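Local coordinates for chitin binding protein (Tectaria macrodonta, PDB 6IF7), which is probably a copper-dependent lytic polysaccharide monooxygenase of family AA10 that binds chitin and has insecticidal activity, at residues F95-F109 with I133-I147. Numbering follows the deposited sequence.
Sequences FRYIATAAHLGFFEF and INVTNPPLVSGSYQI. With CU (copper (II) ion), chain C; NAG (2-acetamido-2-deoxy-beta-D-glucopyranose), chain B; NAG (2-acetamido-2-deoxy-beta-D-glucopyranose), chain D.
Phe107 directs the edge of its ring at one face of Tyr145 in a T-shaped stack, the centroids 5.2 Å apart and the planes at 62°, with Phe107 CZ 3.5 Å from Tyr145 CD2. Leu140 CD1 lies over the opposite face of Tyr145, so the ring is clamped between the two. Phe107 lies on the face turned to the other sheet, and chi1 -62°, with CG anti to the carbonyl carbon, swings its ring toward Tyr145 and Pro138; Ile147 CD1 covers one of its faces and Pro138 CD meets its edge. The same methyl of Ile147 approaches Phe109 CZ at the ring edge, 3.7 Å away, whereas Ile133 CD1 sits over a face of Phe109.

Backbone hydrogen bonds join two antiparallel pairs, 95-99 with 144-147 and 105-109 with 133-136. They belong to the two sheets of the immunoglobulin-like beta-sandwich of LPMOs, and the aromatic and aliphatic side chains above pack between them. A type I' turn from Val141 to Ser144 links 140-141 to 144-147.

Two side chains of 133-147 bind the backbone where the 100-104 loop runs into strand 105-109. Tyr145 OH accepts from His103 N at 3.1 Å, and Asn137 OD1 accepts from Gly105 N at 3.0 Å. His103 itself binds copper through NE2, with His1 on the same metal. Tyr145 therefore probably helps to position the backbone of this copper ligand from the second shell, while Asn137 fixes the chain two residues on.

Arg96 and Gln146 run side by side, guanidinium and amide stacked with planes 22° apart. Arg96 NH1 also bonds Phe95 O, from the face of that carbonyl opposite Ile147 N, and water 1 bridges it to Ile147 O.

Asn134 ND2 carries the N-linked NAG of chain B. The sugar's C5 lies over the centre of the Phe106 ring, a CH-pi arrangement, while its N2 donates to Glu108 OE2 at 2.8 Å; Tyr110 OH bonds the other carboxylate oxygen, OE1.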
loop_
_atom_site.group_PDB
_atom_site.type_symbol
_atom_site.label_atom_id
_atom_site.label_comp_id
_atom_site.label_asym_id
_atom_site.label_seq_id
_atom_site.Cartn_x
_atom_site.Cartn_y
_atom_site.Cartn_z
ATOM N N PHE A 95 0.622 12.698 4.137
ATOM C CA PHE A 95 1.027 11.324 3.845
ATOM C C PHE A 95 2.142 10.893 4.810
ATOM O O PHE A 95 3.134 11.638 5.027
ATOM C CB PHE A 95 1.503 11.112 2.405
ATOM C CG PHE A 95 0.477 11.429 1.353
ATOM C CD1 PHE A 95 -0.522 10.514 1.030
ATOM C CD2 PHE A 95 0.525 12.649 0.656
ATOM C CE1 PHE A 95 -1.462 10.797 0.047
ATOM C CE2 PHE A 95 -0.406 12.937 -0.326
ATOM C CZ PHE A 95 -1.396 12.014 -0.624
ATOM N N ARG A 96 1.977 9.685 5.372
ATOM C CA ARG A 96 2.964 9.116 6.303
ATOM C C ARG A 96 3.231 7.672 5.949
ATOM O O ARG A 96 2.297 6.938 5.683
ATOM C CB ARG A 96 2.463 9.188 7.739
ATOM C CG ARG A 96 2.067 10.579 8.208
ATOM C CD ARG A 96 3.269 11.456 8.470
ATOM N NE ARG A 96 2.854 12.782 8.948
ATOM C CZ ARG A 96 2.713 13.894 8.204
ATOM N NH1 ARG A 96 2.962 13.925 6.884
ATOM N NH2 ARG A 96 2.334 15.018 8.803
ATOM N N TYR A 97 4.515 7.292 5.938
ATOM C CA TYR A 97 4.973 5.903 5.752
ATOM C C TYR A 97 5.762 5.558 6.999
ATOM O O TYR A 97 6.850 6.127 7.238
ATOM C CB TYR A 97 5.877 5.773 4.509
ATOM C CG TYR A 97 6.196 4.338 4.103
ATOM C CD1 TYR A 97 7.100 3.546 4.814
ATOM C CD2 TYR A 97 5.584 3.776 2.993
ATOM C CE1 TYR A 97 7.355 2.248 4.435
ATOM C CE2 TYR A 97 5.845 2.484 2.606
ATOM C CZ TYR A 97 6.719 1.727 3.326
ATOM O OH TYR A 97 6.942 0.444 2.877
ATOM N N ILE A 98 5.220 4.635 7.788
ATOM C CA ILE A 98 5.860 4.232 9.048
ATOM C C ILE A 98 6.990 3.253 8.732
ATOM O O ILE A 98 6.799 2.250 8.010
ATOM C CB ILE A 98 4.879 3.662 10.122
ATOM C CG1 ILE A 98 5.648 3.282 11.415
ATOM C CG2 ILE A 98 4.105 2.441 9.631
ATOM C CD1 ILE A 98 4.757 3.039 12.621
ATOM N N ALA A 99 8.167 3.579 9.251
ATOM C CA ALA A 99 9.363 2.797 9.019
ATOM C C ALA A 99 9.852 2.270 10.367
ATOM O O ALA A 99 10.278 3.041 11.218
ATOM C CB ALA A 99 10.428 3.642 8.335
ATOM N N THR A 100 9.748 0.950 10.555
ATOM C CA THR A 100 10.379 0.250 11.685
ATOM C C THR A 100 11.918 0.282 11.547
ATOM O O THR A 100 12.628 0.262 12.540
ATOM C CB THR A 100 9.898 -1.218 11.794
ATOM O OG1 THR A 100 10.229 -1.923 10.597
ATOM C CG2 THR A 100 8.394 -1.285 11.983
ATOM N N ALA A 101 12.406 0.317 10.314
ATOM C CA ALA A 101 13.819 0.546 10.001
ATOM C C ALA A 101 13.883 1.409 8.747
ATOM O O ALA A 101 13.402 0.995 7.684
ATOM C CB ALA A 101 14.534 -0.784 9.754
ATOM N N ALA A 102 14.439 2.610 8.885
ATOM C CA ALA A 102 14.585 3.546 7.764
ATOM C C ALA A 102 15.600 2.991 6.776
ATOM O O ALA A 102 16.467 2.206 7.159
ATOM C CB ALA A 102 15.022 4.910 8.261
ATOM N N HIS A 103 15.475 3.376 5.507
ATOM C CA HIS A 103 16.439 2.979 4.472
ATOM C C HIS A 103 16.681 4.122 3.519
ATOM O O HIS A 103 15.862 5.029 3.412
ATOM C CB HIS A 103 15.987 1.762 3.640
ATOM C CG HIS A 103 15.858 0.494 4.423
ATOM N ND1 HIS A 103 16.794 0.087 5.346
ATOM C CD2 HIS A 103 14.898 -0.462 4.416
ATOM C CE1 HIS A 103 16.413 -1.058 5.881
ATOM N NE2 HIS A 103 15.264 -1.414 5.334
ATOM N N LEU A 104 17.813 4.042 2.816
ATOM C CA LEU A 104 18.072 4.863 1.649
ATOM C C LEU A 104 17.183 4.326 0.544
ATOM O O LEU A 104 17.333 3.172 0.134
ATOM C CB LEU A 104 19.532 4.778 1.215
ATOM C CG LEU A 104 20.530 5.323 2.228
ATOM C CD1 LEU A 104 21.943 4.840 1.892
ATOM C CD2 LEU A 104 20.436 6.843 2.275
ATOM N N GLY A 105 16.257 5.154 0.068
ATOM C CA GLY A 105 15.362 4.734 -1.014
ATOM C C GLY A 105 14.404 5.827 -1.441
ATOM O O GLY A 105 14.411 6.928 -0.897
ATOM N N PHE A 106 13.583 5.505 -2.428
ATOM C CA PHE A 106 12.565 6.435 -2.928
ATOM C C PHE A 106 11.205 5.773 -2.976
ATOM O O PHE A 106 11.099 4.552 -3.129
ATOM C CB PHE A 106 12.943 6.997 -4.310
ATOM C CG PHE A 106 13.042 5.967 -5.411
ATOM C CD1 PHE A 106 11.915 5.599 -6.158
ATOM C CD2 PHE A 106 14.275 5.430 -5.769
ATOM C CE1 PHE A 106 12.020 4.684 -7.197
ATOM C CE2 PHE A 106 14.384 4.515 -6.821
ATOM C CZ PHE A 106 13.256 4.137 -7.531
ATOM N N PHE A 107 10.181 6.600 -2.858
ATOM C CA PHE A 107 8.809 6.152 -2.815
ATOM C C PHE A 107 8.063 6.630 -4.043
ATOM O O PHE A 107 7.951 7.845 -4.259
ATOM C CB PHE A 107 8.094 6.726 -1.588
ATOM C CG PHE A 107 8.679 6.292 -0.276
ATOM C CD1 PHE A 107 9.773 6.951 0.273
ATOM C CD2 PHE A 107 8.114 5.230 0.441
ATOM C CE1 PHE A 107 10.302 6.556 1.506
ATOM C CE2 PHE A 107 8.645 4.832 1.658
ATOM C CZ PHE A 107 9.731 5.495 2.192
ATOM N N GLU A 108 7.500 5.685 -4.799
ATOM C CA GLU A 108 6.567 5.991 -5.885
ATOM C C GLU A 108 5.127 5.770 -5.410
ATOM O O GLU A 108 4.808 4.702 -4.890
ATOM C CB GLU A 108 6.848 5.098 -7.096
ATOM C CG GLU A 108 8.218 5.273 -7.734
ATOM C CD GLU A 108 8.511 4.232 -8.815
ATOM O OE1 GLU A 108 7.630 3.351 -9.056
ATOM O OE2 GLU A 108 9.608 4.329 -9.436
ATOM N N PHE A 109 4.275 6.789 -5.581
ATOM C CA PHE A 109 2.838 6.726 -5.253
ATOM C C PHE A 109 2.002 6.643 -6.525
ATOM O O PHE A 109 2.032 7.552 -7.349
ATOM C CB PHE A 109 2.363 7.965 -4.487
ATOM C CG PHE A 109 2.783 8.017 -3.060
ATOM C CD1 PHE A 109 4.126 8.030 -2.704
ATOM C CD2 PHE A 109 1.837 8.140 -2.052
ATOM C CE1 PHE A 109 4.518 8.131 -1.386
ATOM C CE2 PHE A 109 2.223 8.228 -0.727
ATOM C CZ PHE A 109 3.567 8.221 -0.393
ATOM N N ILE A 133 3.345 10.967 -6.885
ATOM C CA ILE A 133 4.491 11.423 -6.087
ATOM C C ILE A 133 5.624 10.437 -6.324
ATOM O O ILE A 133 5.398 9.210 -6.335
ATOM C CB ILE A 133 4.198 11.470 -4.566
ATOM C CG1 ILE A 133 2.993 12.379 -4.259
ATOM C CG2 ILE A 133 5.431 11.920 -3.789
ATOM C CD1 ILE A 133 2.466 12.238 -2.836
ATOM N N ASN A 134 6.827 10.983 -6.532
ATOM C CA ASN A 134 8.061 10.214 -6.483
ATOM C C ASN A 134 9.090 10.994 -5.670
ATOM O O ASN A 134 9.515 12.086 -6.063
ATOM C CB ASN A 134 8.541 9.932 -7.900
ATOM C CG ASN A 134 9.725 9.001 -7.950
ATOM O OD1 ASN A 134 10.211 8.482 -6.932
ATOM N ND2 ASN A 134 10.178 8.761 -9.156
ATOM N N VAL A 135 9.460 10.453 -4.518
ATOM C CA VAL A 135 10.277 11.195 -3.560
ATOM C C VAL A 135 11.413 10.337 -2.976
ATOM O O VAL A 135 11.197 9.215 -2.518
ATOM C CB VAL A 135 9.394 11.840 -2.460
ATOM C CG1 VAL A 135 8.696 10.796 -1.602
ATOM C CG2 VAL A 135 10.215 12.790 -1.593
ATOM N N THR A 136 12.621 10.887 -3.008
ATOM C CA THR A 136 13.820 10.219 -2.488
ATOM C C THR A 136 14.134 10.722 -1.111
ATOM O O THR A 136 14.308 11.938 -0.927
ATOM C CB THR A 136 15.038 10.493 -3.381
ATOM O OG1 THR A 136 14.825 9.859 -4.639
ATOM C CG2 THR A 136 16.331 9.944 -2.754
ATOM N N ASN A 137 14.237 9.786 -0.163
ATOM C CA ASN A 137 14.639 10.079 1.232
ATOM C C ASN A 137 13.939 11.295 1.808
ATOM O O ASN A 137 14.574 12.306 2.147
ATOM C CB ASN A 137 16.169 10.198 1.339
ATOM C CG ASN A 137 16.856 8.885 0.997
ATOM O OD1 ASN A 137 16.471 7.817 1.491
ATOM N ND2 ASN A 137 17.823 8.943 0.122
ATOM N N PRO A 138 12.611 11.208 1.896
ATOM C CA PRO A 138 11.858 12.294 2.502
ATOM C C PRO A 138 12.167 12.403 3.998
ATOM O O PRO A 138 12.751 11.476 4.552
ATOM C CB PRO A 138 10.408 11.879 2.256
ATOM C CG PRO A 138 10.446 10.384 2.144
ATOM C CD PRO A 138 11.738 10.105 1.449
ATOM N N PRO A 139 11.773 13.511 4.652
ATOM C CA PRO A 139 12.104 13.660 6.072
ATOM C C PRO A 139 11.522 12.534 6.933
ATOM O O PRO A 139 10.345 12.196 6.783
ATOM C CB PRO A 139 11.462 14.996 6.464
ATOM C CG PRO A 139 11.197 15.691 5.192
ATOM C CD PRO A 139 10.931 14.618 4.175
ATOM N N LEU A 140 12.357 11.975 7.812
ATOM C CA LEU A 140 11.950 10.985 8.792
ATOM C C LEU A 140 11.708 11.712 10.103
ATOM O O LEU A 140 12.601 12.364 10.591
ATOM C CB LEU A 140 13.056 9.951 8.956
ATOM C CG LEU A 140 12.741 8.772 9.865
ATOM C CD1 LEU A 140 11.706 7.859 9.220
ATOM C CD2 LEU A 140 14.025 8.002 10.131
ATOM N N VAL A 141 10.494 11.619 10.643
ATOM C CA VAL A 141 10.084 12.339 11.854
ATOM C C VAL A 141 9.251 11.405 12.752
ATOM O O VAL A 141 8.191 10.936 12.340
ATOM C CB VAL A 141 9.228 13.570 11.502
ATOM C CG1 VAL A 141 8.813 14.311 12.764
ATOM C CG2 VAL A 141 9.965 14.499 10.535
ATOM N N SER A 142 9.729 11.156 13.975
ATOM C CA SER A 142 9.106 10.229 14.927
ATOM C C SER A 142 8.764 8.874 14.334
ATOM O O SER A 142 7.645 8.411 14.475
ATOM C CB SER A 142 7.861 10.839 15.541
ATOM O OG SER A 142 8.207 12.035 16.174
ATOM N N GLY A 143 9.726 8.264 13.645
ATOM C CA GLY A 143 9.573 6.916 13.092
ATOM C C GLY A 143 8.814 6.837 11.774
ATOM O O GLY A 143 8.744 5.744 11.177
ATOM N N SER A 144 8.258 7.963 11.305
ATOM C CA SER A 144 7.532 7.996 10.029
ATOM C C SER A 144 8.102 9.015 9.035
ATOM O O SER A 144 8.422 10.160 9.387
ATOM C CB SER A 144 6.065 8.311 10.249
ATOM O OG SER A 144 5.402 7.184 10.734
ATOM N N TYR A 145 8.187 8.579 7.778
ATOM C CA TYR A 145 8.476 9.463 6.667
ATOM C C TYR A 145 7.249 10.337 6.397
ATOM O O TYR A 145 6.144 9.830 6.300
ATOM C CB TYR A 145 8.826 8.663 5.419
ATOM C CG TYR A 145 10.162 7.963 5.450
ATOM C CD1 TYR A 145 11.360 8.691 5.389
ATOM C CD2 TYR A 145 10.238 6.561 5.480
ATOM C CE1 TYR A 145 12.589 8.043 5.368
ATOM C CE2 TYR A 145 11.463 5.903 5.464
ATOM C CZ TYR A 145 12.630 6.643 5.412
ATOM O OH TYR A 145 13.817 5.965 5.398
ATOM N N GLN A 146 7.464 11.647 6.333
ATOM C CA GLN A 146 6.451 12.631 5.952
ATOM C C GLN A 146 6.648 12.969 4.479
ATOM O O GLN A 146 7.740 13.337 4.053
ATOM C CB GLN A 146 6.604 13.916 6.786
ATOM C CG GLN A 146 6.641 13.656 8.281
ATOM C CD GLN A 146 6.348 14.870 9.117
ATOM O OE1 GLN A 146 6.610 16.005 8.722
ATOM N NE2 GLN A 146 5.813 14.639 10.299
ATOM N N ILE A 147 5.575 12.857 3.710
ATOM C CA ILE A 147 5.612 12.992 2.256
ATOM C C ILE A 147 4.531 14.002 1.831
ATOM O O ILE A 147 3.388 13.957 2.315
ATOM C CB ILE A 147 5.427 11.588 1.601
ATOM C CG1 ILE A 147 6.677 10.716 1.902
ATOM C CG2 ILE A 147 5.129 11.678 0.100
ATOM C CD1 ILE A 147 6.515 9.252 1.615
HETATM CU CU CU C . 13.946 -2.851 6.096
HETATM C C1 NAG B . 11.328 7.868 -9.317
HETATM C C2 NAG B . 11.450 7.298 -10.728
HETATM C C3 NAG B . 12.638 6.379 -10.765
HETATM C C4 NAG B . 13.894 7.129 -10.385
HETATM C C5 NAG B . 13.736 7.719 -8.995
HETATM C C6 NAG B . 14.929 8.592 -8.661
HETATM C C7 NAG B . 9.449 6.887 -12.047
HETATM C C8 NAG B . 8.306 5.954 -12.296
HETATM N N2 NAG B . 10.276 6.520 -11.094
HETATM O O3 NAG B . 12.775 5.850 -12.095
HETATM O O4 NAG B . 14.991 6.218 -10.431
HETATM O O5 NAG B . 12.560 8.514 -8.956
HETATM O O6 NAG B . 14.708 9.174 -7.376
HETATM O O7 NAG B . 9.616 7.897 -12.682
HETATM C C1 NAG D . 16.108 6.702 -11.173
HETATM C C2 NAG D . 17.296 5.769 -10.945
HETATM C C3 NAG D . 18.496 6.231 -11.751
HETATM C C4 NAG D . 18.119 6.510 -13.198
HETATM C C5 NAG D . 16.877 7.383 -13.313
HETATM C C6 NAG D . 16.591 7.600 -14.797
HETATM C C7 NAG D . 17.673 4.492 -8.878
HETATM C C8 NAG D . 18.215 4.503 -7.486
HETATM N N2 NAG D . 17.685 5.663 -9.546
HETATM O O3 NAG D . 19.430 5.168 -11.750
HETATM O O4 NAG D . 19.193 7.162 -13.868
HETATM O O5 NAG D . 15.821 6.741 -12.573
HETATM O O6 NAG D . 15.259 8.013 -14.989
HETATM O O7 NAG D . 17.275 3.441 -9.351
HETATM O O HOH W 1 2.994 15.528 4.572
HETATM O O HOH W 2 15.706 7.798 4.115
#